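Local coordinates for protein CRISPR-associated endonuclease Cas1 (Thermotoga maritima, PDB 4XTK) that probably acts as a metal-dependent endonuclease on double-stranded DNA in CRISPR adaptive immunity, working as a homodimer that joins a Cas2 dimer, at residues 288-293 and 302-307; 235-240 and 306-311; 197-202 and 276-281. All coordinates share one frame; numbering follows the deposited sequence.

Interaction 1. Residues 288-293 and 302-307; sequences ETVFHK and RSLIKM
L304 presents its two methyl groups to two residues of the strand at once, CD1 to V290 and CD2 to H292. The tight part lies under the imidazole. CD2 stands over the middle of one ring face, 3.9 Å from the H292 ring centroid and 12° off the ring normal, a CH-pi contact in which the methyl is almost equally far from most of the ring atoms. The other branch, L304 CD1, meets V290 CG1 at 3.9 Å, their side chains crossing at about a right angle. V290 reaches it because chi1 of 74° sets CG1 between the backbone N and the carbonyl carbon.

Packing thins out beyond this pair. M307 CE approaches H292 CD2 obliquely at 4.3 Å, one turn further along the helix, and its long unbranched chain carries the terminal methyl out as far as the ring. T289 and F291, flanking V290, belong to the exposed side; F291 meets Y298 edge-to-face there.

Strand 289-292 and strand 297-300 form a two-stranded antiparallel hairpin, V290 bonding to V299 through the backbone, and helix 301-316 follows directly. The strand and helix axes approach to 9.7 Å at an angle of 48°, leaving room for one layer of side chains. L304 also touches F238 of helix 230-252, so one leucine bridges the strand and a second helix. With no hydrogen bond across it and all its touching residues partly exposed, the contact rests on dispersion and the weak attraction of the methyl C-H groups for the pi face, while the polar rim of the imidazole is not used.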
# COMPACT_ATOMS: atom_id res chain seq x y z
N GLU E 288 -6.10 5.72 28.57
CA GLU E 288 -6.21 5.21 29.94
C GLU E 288 -5.35 3.97 30.11
O GLU E 288 -5.30 3.10 29.24
CB GLU E 288 -7.67 4.91 30.28
N THR E 289 -4.66 3.90 31.24
CA THR E 289 -3.72 2.81 31.50
C THR E 289 -4.30 1.73 32.40
O THR E 289 -5.01 2.01 33.36
CB THR E 289 -2.43 3.33 32.15
OG1 THR E 289 -2.74 3.95 33.41
CG2 THR E 289 -1.73 4.34 31.24
N VAL E 290 -3.99 0.48 32.07
CA VAL E 290 -4.38 -0.66 32.88
C VAL E 290 -3.15 -1.50 33.23
O VAL E 290 -2.14 -1.44 32.53
CB VAL E 290 -5.43 -1.54 32.17
CG1 VAL E 290 -4.78 -2.36 31.06
CG2 VAL E 290 -6.15 -2.44 33.18
N PHE E 291 -3.25 -2.28 34.31
CA PHE E 291 -2.14 -3.13 34.74
C PHE E 291 -2.04 -4.39 33.90
O PHE E 291 -3.00 -5.15 33.77
CB PHE E 291 -2.29 -3.52 36.21
CG PHE E 291 -1.03 -4.09 36.82
CD1 PHE E 291 0.05 -3.26 37.10
CD2 PHE E 291 -0.93 -5.44 37.11
CE1 PHE E 291 1.22 -3.78 37.65
CE2 PHE E 291 0.23 -5.96 37.67
CZ PHE E 291 1.31 -5.12 37.94
N HIS E 292 -0.85 -4.60 33.34
CA HIS E 292 -0.57 -5.82 32.62
C HIS E 292 0.46 -6.62 33.42
O HIS E 292 1.62 -6.22 33.55
CB HIS E 292 -0.06 -5.51 31.21
CG HIS E 292 -0.48 -6.52 30.19
ND1 HIS E 292 -1.80 -6.87 29.98
CD2 HIS E 292 0.25 -7.27 29.32
CE1 HIS E 292 -1.87 -7.78 29.03
NE2 HIS E 292 -0.64 -8.04 28.61
N LYS E 293 0.01 -7.75 33.96
CA LYS E 293 0.82 -8.55 34.87
C LYS E 293 2.01 -9.20 34.17
O LYS E 293 3.04 -9.43 34.80
CB LYS E 293 -0.05 -9.61 35.54
N ARG E 302 -4.01 1.77 23.83
CA ARG E 302 -3.46 1.86 22.48
C ARG E 302 -2.20 1.02 22.38
O ARG E 302 -1.90 0.46 21.33
CB ARG E 302 -3.15 3.31 22.11
CG ARG E 302 -2.60 3.48 20.70
CD ARG E 302 -2.30 4.93 20.36
NE ARG E 302 -3.51 5.74 20.25
CZ ARG E 302 -3.97 6.55 21.20
NH1 ARG E 302 -3.32 6.66 22.35
NH2 ARG E 302 -5.08 7.25 21.00
N SER E 303 -1.45 0.94 23.48
CA SER E 303 -0.26 0.11 23.50
C SER E 303 -0.64 -1.36 23.52
O SER E 303 0.02 -2.18 22.88
CB SER E 303 0.63 0.46 24.69
OG SER E 303 1.32 1.67 24.45
N LEU E 304 -1.70 -1.70 24.24
CA LEU E 304 -2.19 -3.07 24.30
C LEU E 304 -2.56 -3.58 22.91
O LEU E 304 -2.27 -4.73 22.56
CB LEU E 304 -3.38 -3.20 25.24
CG LEU E 304 -3.09 -3.43 26.72
CD1 LEU E 304 -4.36 -3.78 27.47
CD2 LEU E 304 -2.04 -4.52 26.92
N ILE E 305 -3.22 -2.73 22.13
CA ILE E 305 -3.59 -3.08 20.76
C ILE E 305 -2.32 -3.24 19.94
O ILE E 305 -2.16 -4.20 19.19
CB ILE E 305 -4.52 -2.03 20.13
CG1 ILE E 305 -5.79 -1.88 20.98
CG2 ILE E 305 -4.89 -2.42 18.71
CD1 ILE E 305 -6.68 -0.73 20.54
N LYS E 306 -1.41 -2.28 20.09
CA LYS E 306 -0.11 -2.33 19.43
C LYS E 306 0.60 -3.65 19.73
O LYS E 306 1.14 -4.28 18.83
CB LYS E 306 0.77 -1.15 19.88
CG LYS E 306 0.48 0.18 19.19
CD LYS E 306 1.34 1.28 19.80
CE LYS E 306 0.85 2.68 19.43
NZ LYS E 306 1.98 3.57 19.03
N MET E 307 0.58 -4.04 21.00
CA MET E 307 1.28 -5.24 21.45
C MET E 307 0.69 -6.50 20.84
O MET E 307 1.43 -7.42 20.47
CB MET E 307 1.26 -5.33 22.97
CG MET E 307 2.16 -4.33 23.67
SD MET E 307 2.09 -4.51 25.47
CE MET E 307 2.16 -6.29 25.61

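Interaction 2. Residues 235-240 and 306-311; sequences AELFKP and KMELHK
L237 and E308 make the larger share of the contact between residues 235-240 and 306-311, with a leucine methyl lying over the flat face of a carboxylate. L237 CD2 is 3.5 Å from E308 CD and 3.6 Å from E308 CG, and the two carboxylate oxygens are only slightly further away. The methyl sits above the plane near its carbon, so the meeting is one of van der Waals surfaces. Beside it, E308 CB comes to the edge of the F238 ring, 4.1 Å from CZ, with the ring and carboxylate planes turned 61° apart.

The glutamate's shape explains this double role. CG extends anti to the backbone N (chi1 -167°), and a bend at chi2 (62°) folds the carboxylate round to meet L237, while the aliphatic root faces the phenylalanine. Glutamate thus supplies hydrocarbon near its own helix and a flat polar end further out.

Around this first shell, L237 is held by I113, R116 and S117 of helix 103-127, and its carbonyl oxygen accepts a hydrogen bond from N120 ND2. The helix is kinked here, and F238 N bonds to A235 O at 3.1 Å. On another side of the same turn, E236 carries a salt bridge to R159 and a weak one to K239, and lies against E155 and H221, residues that with E236 probably bind manganese.

All three touching residues are buried. An apolar neighbour over a buried carboxylate gives it little electrostatic help and might raise its pKa; between these two segments the contact is van der Waals, with no hydrogen bond or salt bridge, one residue along from a probable metal ligand.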
# COMPACT_ATOMS: atom_id res chain seq x y z
N ALA E 235 -9.97 -6.27 17.02
CA ALA E 235 -10.94 -5.49 17.79
C ALA E 235 -11.78 -6.34 18.74
O ALA E 235 -12.28 -5.84 19.75
CB ALA E 235 -11.86 -4.72 16.85
N GLU E 236 -11.93 -7.63 18.43
CA GLU E 236 -12.72 -8.52 19.28
C GLU E 236 -12.16 -8.60 20.70
O GLU E 236 -12.90 -8.84 21.65
CB GLU E 236 -12.79 -9.93 18.67
CG GLU E 236 -13.42 -10.01 17.28
CD GLU E 236 -14.94 -9.83 17.28
OE1 GLU E 236 -15.50 -9.33 18.28
OE2 GLU E 236 -15.58 -10.19 16.27
N LEU E 237 -10.86 -8.38 20.83
CA LEU E 237 -10.21 -8.47 22.13
C LEU E 237 -10.50 -7.25 22.99
O LEU E 237 -10.52 -7.33 24.22
CB LEU E 237 -8.70 -8.61 21.96
CG LEU E 237 -8.11 -10.00 21.70
CD1 LEU E 237 -8.52 -10.54 20.34
CD2 LEU E 237 -6.59 -9.95 21.82
N PHE E 238 -10.64 -6.10 22.35
CA PHE E 238 -10.70 -4.83 23.07
C PHE E 238 -12.09 -4.23 23.22
O PHE E 238 -12.23 -3.15 23.79
CB PHE E 238 -9.74 -3.86 22.40
CG PHE E 238 -8.34 -4.37 22.35
CD1 PHE E 238 -7.48 -4.17 23.42
CD2 PHE E 238 -7.88 -5.10 21.26
CE1 PHE E 238 -6.20 -4.67 23.40
CE2 PHE E 238 -6.61 -5.60 21.23
CZ PHE E 238 -5.76 -5.38 22.30
N LYS E 239 -13.10 -4.91 22.69
CA LYS E 239 -14.47 -4.42 22.77
C LYS E 239 -14.96 -4.19 24.21
O LYS E 239 -15.60 -3.17 24.50
CB LYS E 239 -15.42 -5.36 22.01
CG LYS E 239 -15.50 -5.10 20.51
CD LYS E 239 -16.32 -6.16 19.77
CE LYS E 239 -16.55 -5.74 18.32
NZ LYS E 239 -17.33 -6.73 17.54
N PRO E 240 -14.69 -5.14 25.13
CA PRO E 240 -15.09 -4.85 26.51
C PRO E 240 -14.39 -3.66 27.18
O PRO E 240 -15.07 -2.80 27.73
CB PRO E 240 -14.72 -6.15 27.25
CG PRO E 240 -14.75 -7.19 26.21
CD PRO E 240 -14.25 -6.54 24.97
N LYS E 306 -1.41 -2.28 20.09
CA LYS E 306 -0.11 -2.33 19.43
C LYS E 306 0.60 -3.65 19.73
O LYS E 306 1.14 -4.28 18.83
CB LYS E 306 0.77 -1.15 19.88
CG LYS E 306 0.48 0.18 19.19
CD LYS E 306 1.34 1.28 19.80
CE LYS E 306 0.85 2.68 19.43
NZ LYS E 306 1.98 3.57 19.03
N MET E 307 0.58 -4.04 21.00
CA MET E 307 1.28 -5.24 21.45
C MET E 307 0.69 -6.50 20.84
O MET E 307 1.43 -7.42 20.47
CB MET E 307 1.26 -5.33 22.97
CG MET E 307 2.16 -4.33 23.67
SD MET E 307 2.09 -4.51 25.47
CE MET E 307 2.16 -6.29 25.61
N GLU E 308 -0.63 -6.54 20.74
CA GLU E 308 -1.32 -7.69 20.18
C GLU E 308 -0.99 -7.85 18.70
O GLU E 308 -0.83 -8.97 18.20
CB GLU E 308 -2.83 -7.56 20.37
CG GLU E 308 -3.60 -8.83 20.10
CD GLU E 308 -3.22 -9.96 21.05
OE1 GLU E 308 -2.83 -9.67 22.20
OE2 GLU E 308 -3.31 -11.14 20.64
N LEU E 309 -0.86 -6.72 18.01
CA LEU E 309 -0.46 -6.72 16.62
C LEU E 309 0.96 -7.24 16.46
O LEU E 309 1.25 -8.01 15.53
CB LEU E 309 -0.57 -5.31 16.04
CG LEU E 309 -1.99 -4.77 15.96
CD1 LEU E 309 -1.94 -3.33 15.48
CD2 LEU E 309 -2.85 -5.65 15.06
N HIS E 310 1.84 -6.84 17.37
CA HIS E 310 3.21 -7.30 17.32
C HIS E 310 3.29 -8.79 17.62
O HIS E 310 4.17 -9.49 17.12
CB HIS E 310 4.09 -6.51 18.29
CG HIS E 310 5.55 -6.81 18.16
ND1 HIS E 310 6.25 -6.60 16.98
CD2 HIS E 310 6.44 -7.32 19.04
CE1 HIS E 310 7.51 -6.96 17.15
NE2 HIS E 310 7.66 -7.39 18.39
N LYS E 311 2.37 -9.27 18.45
CA LYS E 311 2.28 -10.69 18.79
C LYS E 311 1.93 -11.51 17.55
O LYS E 311 2.44 -12.61 17.36
CB LYS E 311 1.24 -10.94 19.88
CG LYS E 311 1.81 -11.41 21.21
CD LYS E 311 0.71 -11.58 22.25
CE LYS E 311 0.52 -10.32 23.10
NZ LYS E 311 1.74 -9.96 23.88

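Interaction 3. Residues 197-202 and 276-281; sequences NSLLYT and SLFVKN
Helix 188-208 and helix 272-287 come closest in these segments at L199 and V279, whose CA atoms lie 8.1 Å apart, near enough for side chains to meet directly. One methyl does nearly all the work. L199 CD1 touches the edge of the F278 ring, 3.8 Å from CD1 and a little further from CE1, close to the ring plane. The same methyl rests against V279 CG2 at 4.0 Å, and so fits between two consecutive residues of the facing helix.

The leucine and phenylalanine side chains slide past each other in opposite directions. With CG anti to the backbone N (chi1 -166°), F278 runs in beside helix 188-208. There its ring meets that of F195 with planes about 80° apart, and it also touches L192 and, on helix 230-252, L246. A large flat residue suits this buried spot because it can reach neighbours on two other helices. V279, branched and compact, occupies the more open margin and packs on F195 as well, while L199 is further supported by Y282.

No hydrogen bond joins the two segments. Such close helix-to-helix packing through leucine, valine and phenylalanine is typical of the largely helical C-terminal domain of Cas1 proteins, here well away from the probable manganese site.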
# COMPACT_ATOMS: atom_id res chain seq x y z
N ASN E 197 -17.99 0.53 18.47
CA ASN E 197 -17.32 -0.51 17.70
C ASN E 197 -16.68 0.03 16.44
O ASN E 197 -15.53 -0.29 16.14
CB ASN E 197 -18.29 -1.63 17.34
CG ASN E 197 -18.50 -2.59 18.49
OD1 ASN E 197 -17.89 -2.45 19.54
ND2 ASN E 197 -19.38 -3.56 18.29
N SER E 198 -17.42 0.86 15.71
CA SER E 198 -16.90 1.47 14.50
C SER E 198 -15.63 2.27 14.80
O SER E 198 -14.64 2.17 14.06
CB SER E 198 -17.95 2.36 13.84
OG SER E 198 -18.00 3.63 14.47
N LEU E 199 -15.64 3.03 15.89
CA LEU E 199 -14.46 3.79 16.29
C LEU E 199 -13.28 2.86 16.56
O LEU E 199 -12.16 3.14 16.15
CB LEU E 199 -14.75 4.64 17.53
CG LEU E 199 -15.70 5.82 17.33
CD1 LEU E 199 -15.85 6.63 18.62
CD2 LEU E 199 -15.23 6.69 16.18
N LEU E 200 -13.55 1.76 17.25
CA LEU E 200 -12.51 0.79 17.59
C LEU E 200 -11.92 0.17 16.32
O LEU E 200 -10.70 0.11 16.17
CB LEU E 200 -13.07 -0.30 18.53
CG LEU E 200 -12.11 -1.38 19.03
CD1 LEU E 200 -10.82 -0.77 19.54
CD2 LEU E 200 -12.75 -2.19 20.14
N TYR E 201 -12.80 -0.25 15.41
CA TYR E 201 -12.40 -0.79 14.12
C TYR E 201 -11.44 0.14 13.38
O TYR E 201 -10.45 -0.30 12.80
CB TYR E 201 -13.63 -1.06 13.24
CG TYR E 201 -14.58 -2.08 13.80
CD1 TYR E 201 -14.15 -3.06 14.69
CD2 TYR E 201 -15.93 -2.06 13.44
CE1 TYR E 201 -15.04 -4.00 15.20
CE2 TYR E 201 -16.82 -3.00 13.94
CZ TYR E 201 -16.37 -3.96 14.82
OH TYR E 201 -17.26 -4.89 15.33
N THR E 202 -11.75 1.43 13.40
CA THR E 202 -10.93 2.41 12.71
C THR E 202 -9.60 2.56 13.43
O THR E 202 -8.56 2.75 12.81
CB THR E 202 -11.65 3.78 12.62
OG1 THR E 202 -12.76 3.65 11.73
CG2 THR E 202 -10.72 4.87 12.09
N SER E 276 -19.73 13.83 19.63
CA SER E 276 -18.53 14.49 20.11
C SER E 276 -18.20 14.03 21.53
O SER E 276 -17.06 13.67 21.81
CB SER E 276 -18.68 16.01 20.07
OG SER E 276 -19.75 16.44 20.89
N LEU E 277 -19.20 14.03 22.40
CA LEU E 277 -19.00 13.56 23.77
C LEU E 277 -18.46 12.13 23.79
O LEU E 277 -17.56 11.81 24.55
CB LEU E 277 -20.30 13.65 24.57
CG LEU E 277 -20.16 13.33 26.07
CD1 LEU E 277 -20.90 14.37 26.90
CD2 LEU E 277 -20.66 11.93 26.39
N PHE E 278 -19.02 11.28 22.93
CA PHE E 278 -18.58 9.90 22.88
C PHE E 278 -17.14 9.79 22.37
O PHE E 278 -16.32 9.04 22.92
CB PHE E 278 -19.52 9.06 22.01
CG PHE E 278 -19.33 7.58 22.18
CD1 PHE E 278 -18.29 6.93 21.54
CD2 PHE E 278 -20.16 6.86 23.01
CE1 PHE E 278 -18.10 5.58 21.71
CE2 PHE E 278 -19.97 5.50 23.18
CZ PHE E 278 -18.94 4.87 22.53
N VAL E 279 -16.84 10.55 21.32
CA VAL E 279 -15.53 10.48 20.68
C VAL E 279 -14.42 10.97 21.62
O VAL E 279 -13.38 10.33 21.74
CB VAL E 279 -15.53 11.30 19.37
CG1 VAL E 279 -14.11 11.56 18.89
CG2 VAL E 279 -16.32 10.57 18.30
N LYS E 280 -14.66 12.09 22.30
CA LYS E 280 -13.71 12.61 23.27
C LYS E 280 -13.44 11.61 24.39
O LYS E 280 -12.29 11.36 24.74
CB LYS E 280 -14.20 13.93 23.88
CG LYS E 280 -14.17 15.11 22.92
CD LYS E 280 -14.69 16.37 23.59
CE LYS E 280 -14.15 17.64 22.93
NZ LYS E 280 -14.85 17.94 21.65
N ASN E 281 -14.50 11.05 24.96
CA ASN E 281 -14.37 10.04 26.00
C ASN E 281 -13.66 8.80 25.50
O ASN E 281 -12.86 8.20 26.21
CB ASN E 281 -15.74 9.66 26.56
CG ASN E 281 -16.30 10.70 27.50
OD1 ASN E 281 -16.02 10.68 28.69
ND2 ASN E 281 -17.08 11.62 26.95

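All three contacts lie in the C-terminal, largely helical part of the chain. Interactions 1 and 2 share helix 301-316, and their centres are 9 Å apart; the F238 ring packs against the backbone of L304 and I305. Interaction 3 lies about 18 Å from the centre of interaction 1 and 16 Å from that of interaction 2, but K239 and Y201, hydrogen-bonded to each other, tie its helix 188-208 to helix 230-252. Along the chain, interactions 2 and 3 interleave, whereas interaction 3 closes before interaction 1 opens, helix 272-287 leading into strand 289-292. Helix 301-316 thus sits between the hairpin strand and helix 230-252, which carries the probable metal ligand E236.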